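Local coordinates for uncharacterized protein (Bacteroides eggerthii DSM 20697, PDB 4ECO) that is of unknown function but, as a leucine-rich repeat protein, probably binds another protein through its curved solenoid, at residues 571-574 / 575-578; 157-160 / 161-164. All blocks are in the same frame, centred on the assembly; numbering follows the deposited sequence.

Contact 1: residues 571-574 / 575-578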
loop_
_atom_site.group_PDB
_atom_site.type_symbol
_atom_site.label_atom_id
_atom_site.label_comp_id
_atom_site.label_asym_id
_atom_site.label_seq_id
_atom_site.Cartn_x
_atom_site.Cartn_y
_atom_site.Cartn_z
ATOM N N LEU A 571 -3.312 -21.235 25.051
ATOM C CA LEU A 571 -3.969 -22.380 24.440
ATOM C C LEU A 571 -5.419 -22.072 24.185
ATOM O O LEU A 571 -6.171 -21.804 25.119
ATOM C CB LEU A 571 -3.843 -23.660 25.283
ATOM C CG LEU A 571 -4.666 -24.864 24.794
ATOM C CD1 LEU A 571 -4.185 -25.384 23.427
ATOM C CD2 LEU A 571 -4.670 -25.965 25.824
ATOM N N GLN A 572 -5.820 -22.177 22.918
ATOM C CA GLN A 572 -7.196 -21.970 22.497
ATOM C C GLN A 572 -7.765 -23.283 22.030
ATOM O O GLN A 572 -7.352 -23.778 20.988
ATOM C CB GLN A 572 -7.264 -20.920 21.396
ATOM C CG GLN A 572 -6.754 -19.549 21.792
ATOM C CD GLN A 572 -6.967 -18.564 20.664
ATOM O OE1 GLN A 572 -7.415 -18.913 19.568
ATOM N NE2 GLN A 572 -6.637 -17.306 20.906
ATOM N N ILE A 573 -8.687 -23.870 22.810
ATOM C CA ILE A 573 -9.310 -25.171 22.503
ATOM C C ILE A 573 -10.854 -25.069 22.647
ATOM O O ILE A 573 -11.549 -26.079 22.700
ATOM C CB ILE A 573 -8.676 -26.274 23.412
ATOM C CG1 ILE A 573 -8.923 -27.693 22.868
ATOM C CG2 ILE A 573 -8.991 -26.104 24.918
ATOM C CD1 ILE A 573 -7.960 -28.753 23.386
ATOM N N GLY A 574 -11.367 -23.847 22.658
ATOM C CA GLY A 574 -12.792 -23.598 22.775
ATOM C C GLY A 574 -13.626 -24.065 21.598
ATOM O O GLY A 574 -13.107 -24.267 20.495
ATOM N N SER A 575 -14.949 -24.228 21.841
ATOM C CA SER A 575 -15.988 -24.625 20.888
ATOM C C SER A 575 -15.630 -25.974 20.240
ATOM O O SER A 575 -15.583 -26.111 19.021
ATOM C CB SER A 575 -16.225 -23.532 19.847
ATOM O OG SER A 575 -17.455 -23.724 19.172
ATOM N N ASN A 576 -15.363 -26.961 21.085
ATOM C CA ASN A 576 -15.072 -28.337 20.685
ATOM C C ASN A 576 -15.952 -29.246 21.543
ATOM O O ASN A 576 -16.996 -28.794 22.032
ATOM C CB ASN A 576 -13.557 -28.664 20.824
ATOM C CG ASN A 576 -12.676 -28.068 19.753
ATOM O OD1 ASN A 576 -12.796 -28.367 18.573
ATOM N ND2 ASN A 576 -11.710 -27.273 20.147
ATOM N N ASP A 577 -15.519 -30.492 21.772
ATOM C CA ASP A 577 -16.232 -31.415 22.628
ATOM C C ASP A 577 -15.236 -32.118 23.558
ATOM O O ASP A 577 -15.314 -33.333 23.770
ATOM C CB ASP A 577 -17.040 -32.412 21.789
ATOM C CG ASP A 577 -18.110 -33.177 22.544
ATOM O OD1 ASP A 577 -18.373 -32.830 23.731
ATOM O OD2 ASP A 577 -18.699 -34.102 21.945
ATOM N N ILE A 578 -14.322 -31.328 24.155
ATOM C CA ILE A 578 -13.301 -31.833 25.060
ATOM C C ILE A 578 -14.002 -32.429 26.285
ATOM O O ILE A 578 -14.991 -31.877 26.768
ATOM C CB ILE A 578 -12.233 -30.756 25.435
ATOM C CG1 ILE A 578 -11.591 -30.118 24.178
ATOM C CG2 ILE A 578 -11.153 -31.299 26.405
ATOM C CD1 ILE A 578 -10.958 -31.075 23.103
#
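The carboxamide nitrogen of N576 reaches back over the turn to the carbonyl oxygen of I573, with ND2 2.8 Å from O. The N-H points almost straight at its acceptor (162°), and the oxygen lies close to the plane of the amide; seen from I573, however, the donor sits well above the carbonyl plane. The same ND2 also donates to the carbonyl of I543 in the preceding coil, and OD1 accepts from the backbone N of Q546. Asparagine suits this place because one short, flat group both donates and accepts, satisfying buried backbone where the chain leaves its strand; this is the asparagine pattern of leucine-rich repeats. The I573 oxygen has a further donor in N597 ND2, from the next coil.

On the inner side of the turn, I573 and I578 meet along their longer branches, crossing at about a right angle, CD1 to CD1 and CG1 to CG1 both at 3.8 Å. In I573, CG1 stands anti to the backbone N (chi1 -162°), which places the longer branch against I578. Both isoleucines occupy consensus aliphatic positions of the repeat and point into the solenoid core, where I573 also packs on I543 and P559. S575, in the bend of the chain, hydrogen-bonds through OG to D596.

The turn follows strand 570-572, which runs parallel between strands 540-542 and 591-593, so N576 binds back to one neighbouring coil while I573 is held by the other.

Contact 2: residues 157-160 / 161-164; sequences DFSD and LIKD
S159 caps helix 160-168: its OG accepts the backbone N of I162 at 3.3 Å, nearly straight at 168°. The hydroxyl can do so because it stands between the backbone N and the carbonyl carbon (chi1 68°), turned toward the first turn of the helix. A small hydroxyl suits an N-cap, and the same OG is hydrogen-bonded to D519. Two regular helical bonds follow, from K163 N to S159 O at 2.8 Å and from D164 N to D160 O at 2.7 Å.

The apolar part is a CH-pi contact. I162 CG2 lies over one face of the F158 ring, 4.0 Å from its centroid and 28° off the normal, so the methyl on the beta-branch of isoleucine rests on the broad aromatic face.

K163 NZ forms its salt bridge with E156, just before the segment, while D160 OD1 is 4.2 Å from NZ, beyond a salt bridge; the lysine's methylenes run past the F158 carbonyl, with CE 3.3 Å from O.

The segment leading into helix 160-168 and its first turn lie across the parallel strands that line the concave face, as in leucine-rich repeats generally: F158, just ahead of the helix, rests on 461-463 and 492-494, I162 on 492-494, and L161 on 570-572.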
loop_
_atom_site.group_PDB
_atom_site.type_symbol
_atom_site.label_atom_id
_atom_site.label_comp_id
_atom_site.label_asym_id
_atom_site.label_seq_id
_atom_site.Cartn_x
_atom_site.Cartn_y
_atom_site.Cartn_z
ATOM N N ASP A 157 -3.152 -10.387 8.257
ATOM C CA ASP A 157 -4.082 -11.488 8.035
ATOM C C ASP A 157 -3.823 -12.683 8.936
ATOM O O ASP A 157 -4.621 -13.636 8.904
ATOM C CB ASP A 157 -4.062 -11.933 6.577
ATOM C CG ASP A 157 -4.803 -10.967 5.695
ATOM O OD1 ASP A 157 -5.813 -10.398 6.163
ATOM O OD2 ASP A 157 -4.397 -10.807 4.521
ATOM N N PHE A 158 -2.749 -12.631 9.752
ATOM C CA PHE A 158 -2.502 -13.659 10.743
ATOM C C PHE A 158 -3.510 -13.522 11.855
ATOM O O PHE A 158 -3.954 -12.411 12.145
ATOM C CB PHE A 158 -1.090 -13.556 11.298
ATOM C CG PHE A 158 -0.044 -14.165 10.424
ATOM C CD1 PHE A 158 -0.158 -15.483 9.994
ATOM C CD2 PHE A 158 1.130 -13.482 10.149
ATOM C CE1 PHE A 158 0.842 -16.074 9.234
ATOM C CE2 PHE A 158 2.139 -14.075 9.395
ATOM C CZ PHE A 158 1.977 -15.361 8.924
ATOM N N SER A 159 -3.859 -14.633 12.498
ATOM C CA SER A 159 -4.816 -14.625 13.596
ATOM C C SER A 159 -4.267 -13.834 14.774
ATOM O O SER A 159 -3.046 -13.666 14.911
ATOM C CB SER A 159 -5.139 -16.050 14.024
ATOM O OG SER A 159 -4.027 -16.683 14.633
ATOM N N ASP A 160 -5.172 -13.388 15.657
ATOM C CA ASP A 160 -4.781 -12.661 16.844
ATOM C C ASP A 160 -3.796 -13.483 17.633
ATOM O O ASP A 160 -2.769 -12.929 18.024
ATOM C CB ASP A 160 -6.010 -12.278 17.660
ATOM C CG ASP A 160 -6.779 -11.142 17.012
ATOM O OD1 ASP A 160 -6.132 -10.268 16.355
ATOM O OD2 ASP A 160 -8.016 -11.122 17.143
ATOM N N LEU A 161 -4.016 -14.824 17.732
ATOM C CA LEU A 161 -3.107 -15.730 18.449
ATOM C C LEU A 161 -1.677 -15.616 17.893
ATOM O O LEU A 161 -0.739 -15.302 18.644
ATOM C CB LEU A 161 -3.620 -17.182 18.368
ATOM C CG LEU A 161 -2.695 -18.303 18.860
ATOM C CD1 LEU A 161 -2.426 -18.190 20.320
ATOM C CD2 LEU A 161 -3.322 -19.606 18.671
ATOM N N ILE A 162 -1.539 -15.783 16.564
ATOM C CA ILE A 162 -0.251 -15.754 15.883
ATOM C C ILE A 162 0.366 -14.346 15.980
ATOM O O ILE A 162 1.544 -14.250 16.345
ATOM C CB ILE A 162 -0.385 -16.286 14.432
ATOM C CG1 ILE A 162 -0.512 -17.815 14.527
ATOM C CG2 ILE A 162 0.828 -15.910 13.575
ATOM C CD1 ILE A 162 -0.844 -18.454 13.387
ATOM N N LYS A 163 -0.437 -13.272 15.759
ATOM C CA LYS A 163 0.040 -11.884 15.866
ATOM C C LYS A 163 0.533 -11.595 17.307
ATOM O O LYS A 163 1.624 -11.035 17.444
ATOM C CB LYS A 163 -1.019 -10.860 15.414
ATOM C CG LYS A 163 -1.312 -10.907 13.897
ATOM C CD LYS A 163 -2.114 -9.722 13.347
ATOM C CE LYS A 163 -3.544 -9.648 13.807
ATOM N NZ LYS A 163 -4.392 -8.904 12.837
ATOM N N ASP A 164 -0.186 -12.055 18.360
ATOM C CA ASP A 164 0.250 -11.866 19.748
ATOM C C ASP A 164 1.640 -12.486 19.975
ATOM O O ASP A 164 2.506 -11.808 20.540
ATOM C CB ASP A 164 -0.759 -12.446 20.761
ATOM C CG ASP A 164 -2.125 -11.759 20.840
ATOM O OD1 ASP A 164 -2.263 -10.624 20.315
ATOM O OD2 ASP A 164 -3.075 -12.383 21.373
#

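How the contacts relate
Contact 2 comes first along the chain, at the start of helix 160-168, and contact 1 follows some 400 residues later, just past strand 570-572. Their centres are nonetheless about 18 Å apart, on the same side of the chain's centre, and they meet where Q572 NE2 packs 3.9 Å from L161 CB. Strand 570-572 is what they share: contact 1 closes the turn leaving it, whereas the helix of contact 2 lays L161 and D164 against its side chains. The early segment thus folds onto what is probably the concave, strand-lined face of later repeats, so that one contact shapes a coil of the solenoid and the other occupies part of that face.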